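Local coordinates for protein putative NADPH:quinone reductase (Bacillus thuringiensis, PDB 3GMS) that is of unknown function but is probably an NADPH-dependent quinone reductase of the medium-chain dehydrogenase/reductase superfamily, at residues 115-120 against 290-295; 184-187 against 192-195. All blocks are in the same frame, centred on the assembly; numbering follows the deposited sequence.

Contact 1. Residues 115-120 against 290-295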
loop_
_atom_site.group_PDB
_atom_site.type_symbol
_atom_site.label_atom_id
_atom_site.label_comp_id
_atom_site.label_asym_id
_atom_site.label_seq_id
_atom_site.Cartn_x
_atom_site.Cartn_y
_atom_site.Cartn_z
ATOM N N ASP A 115 -14.723 -2.697 -16.758
ATOM C CA ASP A 115 -14.371 -1.751 -17.819
ATOM C C ASP A 115 -14.404 -0.282 -17.358
ATOM O O ASP A 115 -13.686 0.570 -17.898
ATOM C CB ASP A 115 -15.308 -1.942 -19.021
ATOM C CG ASP A 115 -15.152 -3.305 -19.674
ATOM O OD1 ASP A 115 -14.180 -4.034 -19.385
ATOM O OD2 ASP A 115 -16.026 -3.656 -20.490
ATOM N N SER A 116 -15.230 -0.030 -16.356
ATOM C CA SER A 116 -15.390 1.273 -15.702
ATOM C C SER A 116 -14.110 1.875 -15.112
ATOM O O SER A 116 -14.011 3.087 -14.937
ATOM C CB SER A 116 -16.396 1.109 -14.564
ATOM O OG SER A 116 -17.009 2.335 -14.247
ATOM N N ILE A 117 -13.151 1.022 -14.764
ATOM C CA ILE A 117 -11.954 1.470 -14.031
ATOM C C ILE A 117 -10.720 1.519 -14.933
ATOM O O ILE A 117 -10.379 0.525 -15.555
ATOM C CB ILE A 117 -11.728 0.576 -12.792
ATOM C CG1 ILE A 117 -12.936 0.737 -11.839
ATOM C CG2 ILE A 117 -10.333 0.837 -12.166
ATOM C CD1 ILE A 117 -12.770 0.154 -10.480
ATOM N N ASP A 118 -10.094 2.677 -15.043
ATOM C CA ASP A 118 -8.931 2.815 -15.952
ATOM C C ASP A 118 -7.713 2.049 -15.391
ATOM O O ASP A 118 -7.691 1.697 -14.200
ATOM C CB ASP A 118 -8.568 4.288 -16.178
ATOM C CG ASP A 118 -7.959 4.928 -14.937
ATOM O OD1 ASP A 118 -6.718 4.820 -14.734
ATOM O OD2 ASP A 118 -8.696 5.554 -14.170
ATOM N N ASP A 119 -6.736 1.756 -16.252
ATOM C CA ASP A 119 -5.542 0.968 -15.862
ATOM C C ASP A 119 -4.763 1.601 -14.691
ATOM O O ASP A 119 -4.228 0.893 -13.839
ATOM C CB ASP A 119 -4.533 0.869 -17.015
ATOM C CG ASP A 119 -5.074 0.144 -18.229
ATOM O OD1 ASP A 119 -6.014 -0.674 -18.121
ATOM O OD2 ASP A 119 -4.547 0.411 -19.311
ATOM N N PHE A 120 -4.660 2.926 -14.657
ATOM C CA PHE A 120 -3.822 3.553 -13.627
ATOM C C PHE A 120 -4.469 3.562 -12.244
ATOM O O PHE A 120 -3.818 3.366 -11.208
ATOM C CB PHE A 120 -3.379 4.946 -14.073
ATOM C CG PHE A 120 -2.454 4.899 -15.235
ATOM C CD1 PHE A 120 -1.063 4.881 -15.038
ATOM C CD2 PHE A 120 -2.976 4.832 -16.548
ATOM C CE1 PHE A 120 -0.180 4.814 -16.146
ATOM C CE2 PHE A 120 -2.111 4.786 -17.656
ATOM C CZ PHE A 120 -0.699 4.779 -17.455
ATOM N N LEU A 290 -16.444 1.022 -4.269
ATOM C CA LEU A 290 -16.125 2.337 -3.692
ATOM C C LEU A 290 -15.453 3.267 -4.721
ATOM O O LEU A 290 -15.760 4.471 -4.790
ATOM C CB LEU A 290 -15.239 2.222 -2.451
ATOM C CG LEU A 290 -15.908 1.650 -1.188
ATOM C CD1 LEU A 290 -14.887 1.430 -0.082
ATOM C CD2 LEU A 290 -17.094 2.530 -0.728
ATOM N N VAL A 291 -14.578 2.693 -5.531
ATOM C CA VAL A 291 -13.961 3.448 -6.625
ATOM C C VAL A 291 -14.994 3.793 -7.704
ATOM O O VAL A 291 -15.066 4.941 -8.144
ATOM C CB VAL A 291 -12.760 2.705 -7.233
ATOM C CG1 VAL A 291 -12.162 3.504 -8.443
ATOM C CG2 VAL A 291 -11.679 2.529 -6.174
ATOM N N GLU A 292 -15.800 2.811 -8.102
ATOM C CA GLU A 292 -16.832 3.042 -9.137
ATOM C C GLU A 292 -17.781 4.155 -8.725
ATOM O O GLU A 292 -18.140 4.992 -9.560
ATOM C CB GLU A 292 -17.633 1.794 -9.391
ATOM C CG GLU A 292 -16.988 0.822 -10.286
ATOM C CD GLU A 292 -17.737 -0.489 -10.320
ATOM O OE1 GLU A 292 -18.352 -0.873 -9.291
ATOM O OE2 GLU A 292 -17.693 -1.142 -11.369
ATOM N N ASN A 293 -18.175 4.167 -7.449
ATOM C CA ASN A 293 -19.135 5.152 -6.918
ATOM C C ASN A 293 -18.481 6.477 -6.612
ATOM O O ASN A 293 -19.124 7.375 -6.075
ATOM C CB ASN A 293 -19.809 4.644 -5.636
ATOM C CG ASN A 293 -20.655 3.419 -5.863
ATOM O OD1 ASN A 293 -20.877 3.000 -7.006
ATOM N ND2 ASN A 293 -21.105 2.799 -4.767
ATOM N N GLU A 294 -17.190 6.588 -6.903
ATOM C CA GLU A 294 -16.429 7.806 -6.601
ATOM C C GLU A 294 -16.316 8.200 -5.106
ATOM O O GLU A 294 -16.053 9.357 -4.785
ATOM C CB GLU A 294 -16.922 8.965 -7.490
ATOM C CG GLU A 294 -16.587 8.710 -8.981
ATOM C CD GLU A 294 -17.085 9.798 -9.938
ATOM O OE1 GLU A 294 -18.174 10.361 -9.718
ATOM O OE2 GLU A 294 -16.386 10.061 -10.940
ATOM N N GLN A 295 -16.447 7.224 -4.205
ATOM C CA GLN A 295 -16.234 7.433 -2.759
ATOM C C GLN A 295 -14.755 7.365 -2.418
ATOM O O GLN A 295 -14.276 7.969 -1.456
ATOM C CB GLN A 295 -17.001 6.387 -1.966
ATOM C CG GLN A 295 -18.509 6.553 -2.107
ATOM C CD GLN A 295 -19.247 5.393 -1.544
ATOM O OE1 GLN A 295 -19.612 4.476 -2.268
ATOM N NE2 GLN A 295 -19.436 5.391 -0.240
#
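The loop at Ser116 passes the last turn of helix 277-292 with the CA atoms of Ser116 and Glu292 7.0 Å apart, and no hydrogen bond links the two segments. Ile117 makes the apolar part of the contact. Its CG1 stands anti to its own carbonyl carbon (chi1 -63°) and the chain runs on extended, which carries CD1 out to Val291, 4.0 Å from CG1 of the valine. The two side chains cross at about a right angle, and the same methyl is nearly as close to CB of Val291 as to CG1. Val291 also touches Thr121, Met125 and Phe298, and Ile117 packs on Ala122. The neighbouring Glu292 reaches over with its extended chain: its CG lies 4.3 Å from Ile117 CD1, and OE2 comes to 4.1 Å from Ser116 CB, a loose approach at the partly exposed margin, where Pro114 also touches the glutamate. Both segments lie at helix ends. Asp118 is the N-cap of helix 119-122; its OD1 accepts a weak, bent bond from Phe120 N (2.8 Å, 121° at the hydrogen), while OD2 bonds to Thr121 OG1. Arg89 bonds to Ile117 O and forms a salt bridge with Asp119. At the other end, Gln295 N bonds to Leu290 O and Glu294 N to Val291 O, with Glu294 at positive phi. Ser116 and Ile117, just before the capped helix start, thus pack on Val291 and Glu292, just before the Schellman motif where the chain leaves helix 277-292 of the nucleotide-binding half and heads for strand 301-306 of the GroES-like half.

Contact 2. Residues 184-187 against 192-195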
loop_
_atom_site.group_PDB
_atom_site.type_symbol
_atom_site.label_atom_id
_atom_site.label_comp_id
_atom_site.label_asym_id
_atom_site.label_seq_id
_atom_site.Cartn_x
_atom_site.Cartn_y
_atom_site.Cartn_z
ATOM N N GLU A 184 -5.171 19.186 0.295
ATOM C CA GLU A 184 -5.710 17.970 -0.290
ATOM C C GLU A 184 -6.349 17.103 0.809
ATOM O O GLU A 184 -7.491 16.669 0.658
ATOM C CB GLU A 184 -4.635 17.200 -1.058
ATOM C CG GLU A 184 -3.933 18.019 -2.184
ATOM C CD GLU A 184 -2.602 18.675 -1.758
ATOM O OE1 GLU A 184 -2.568 19.596 -0.860
ATOM O OE2 GLU A 184 -1.574 18.284 -2.382
ATOM N N LEU A 185 -5.632 16.916 1.920
ATOM C CA LEU A 185 -6.191 16.111 3.042
ATOM C C LEU A 185 -7.509 16.672 3.573
ATOM O O LEU A 185 -8.497 15.933 3.737
ATOM C CB LEU A 185 -5.166 15.926 4.169
ATOM C CG LEU A 185 -3.949 15.082 3.810
ATOM C CD1 LEU A 185 -2.911 15.200 4.855
ATOM C CD2 LEU A 185 -4.434 13.596 3.628
ATOM N N LEU A 186 -7.572 17.987 3.817
ATOM C CA LEU A 186 -8.853 18.558 4.209
ATOM C C LEU A 186 -9.980 18.342 3.193
ATOM O O LEU A 186 -11.074 17.945 3.587
ATOM C CB LEU A 186 -8.745 20.053 4.572
ATOM C CG LEU A 186 -7.750 20.326 5.700
ATOM C CD1 LEU A 186 -7.378 21.791 5.684
ATOM C CD2 LEU A 186 -8.347 19.909 7.069
ATOM N N ARG A 187 -9.701 18.596 1.903
ATOM C CA ARG A 187 -10.662 18.343 0.825
ATOM C C ARG A 187 -11.182 16.934 0.832
ATOM O O ARG A 187 -12.378 16.702 0.610
ATOM C CB ARG A 187 -10.041 18.569 -0.553
ATOM C CG ARG A 187 -9.996 19.993 -0.959
ATOM C CD ARG A 187 -9.682 20.131 -2.441
ATOM N NE ARG A 187 -9.430 21.541 -2.730
ATOM C CZ ARG A 187 -9.340 22.069 -3.952
ATOM N NH1 ARG A 187 -9.490 21.302 -5.022
ATOM N NH2 ARG A 187 -9.108 23.374 -4.094
ATOM N N TYR A 192 -8.828 17.459 10.756
ATOM C CA TYR A 192 -7.789 18.392 11.156
ATOM C C TYR A 192 -6.453 17.869 10.643
ATOM O O TYR A 192 -6.257 16.655 10.504
ATOM C CB TYR A 192 -7.735 18.474 12.689
ATOM C CG TYR A 192 -7.020 19.708 13.200
ATOM C CD1 TYR A 192 -7.716 20.902 13.403
ATOM C CD2 TYR A 192 -5.640 19.685 13.451
ATOM C CE1 TYR A 192 -7.050 22.045 13.873
ATOM C CE2 TYR A 192 -4.962 20.822 13.915
ATOM C CZ TYR A 192 -5.683 21.992 14.123
ATOM O OH TYR A 192 -5.011 23.112 14.583
ATOM N N VAL A 193 -5.516 18.766 10.388
ATOM C CA VAL A 193 -4.200 18.363 9.983
ATOM C C VAL A 193 -3.226 18.988 10.935
ATOM O O VAL A 193 -3.162 20.216 11.061
ATOM C CB VAL A 193 -3.871 18.747 8.501
ATOM C CG1 VAL A 193 -2.418 18.414 8.149
ATOM C CG2 VAL A 193 -4.852 18.089 7.550
ATOM N N ILE A 194 -2.494 18.143 11.641
ATOM C CA ILE A 194 -1.393 18.608 12.485
ATOM C C ILE A 194 -0.066 18.583 11.749
ATOM O O ILE A 194 0.513 17.512 11.459
ATOM C CB ILE A 194 -1.275 17.799 13.818
ATOM C CG1 ILE A 194 -2.640 17.678 14.519
ATOM C CG2 ILE A 194 -0.162 18.392 14.696
ATOM C CD1 ILE A 194 -2.603 16.890 15.882
ATOM N N ASP A 195 0.437 19.784 11.476
ATOM C CA ASP A 195 1.699 19.929 10.793
ATOM C C ASP A 195 2.739 20.082 11.867
ATOM O O ASP A 195 2.789 21.123 12.531
ATOM C CB ASP A 195 1.640 21.158 9.859
ATOM C CG ASP A 195 2.985 21.514 9.234
ATOM O OD1 ASP A 195 4.027 20.893 9.522
ATOM O OD2 ASP A 195 2.990 22.460 8.421
#
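The phenol ring of Tyr192 makes no contact with segment 184-187: the CB of the tyrosine points away from it, and the side chain touches Thr204 and Leu208 of helix 201-208. Leu186 meets Tyr192 at the backbone instead, CD2 lying 4.4 Å from CA. The contact belongs to the beta-alpha-beta unit formed by strand 171-176, helix 182-188 and strand 192-195 in the Rossmann-type nucleotide-binding fold, and joins the helix to the strand that follows it, the outermost strand at this end of the parallel sheet within the chain. Val193, next along the strand, points toward the helix and takes part in both side-chain contacts. Its CG2, anti to the carbonyl carbon, is the branch turned to the helix and meets two consecutive leucines. Leu185 receives it with CB, at 4.0 Å from that CG2, and sends the rest of its buried side chain on toward Thr176 and His159. The CB of Leu186 is not aimed at the strand, but with CG anti to the carbonyl carbon (chi1 -58°) the end of the side chain comes nearer and crosses the valine obliquely. The contact is purely apolar and has no hydrogen bond between helix and strand. Backbone bonds instead tie the strand to its sheet neighbour, from Tyr192 to Ala174 and from Ile194 to Ala174 and Thr176. Ile194 projects the other way from Val193, onto Thr204 and Val205, so helix 182-188 and helix 201-208 lie on the two faces of this edge strand. On the exposed side, Leu186 CD2 rests 4.0 Å from Val193 CG2.

How the contacts relate
The two contacts share no element and do not touch: their centres are 24 Å apart and their nearest atoms about 9 Å. Contact 2 is nested in sequence inside the long loop closed by contact 1. Both are partly buried, each has one buried and one exposed residue among the four that touch, and neither has a hydrogen bond across it. Contact 2 is local, within a single beta-alpha-beta unit at the edge of the parallel sheet, and consists of hydrocarbon alone. Contact 1 brings together parts of the chain 170 residues apart near the border of the two halves, and adds a carboxylate beside its isoleucine-valine pair, with polar helix-end motifs close by.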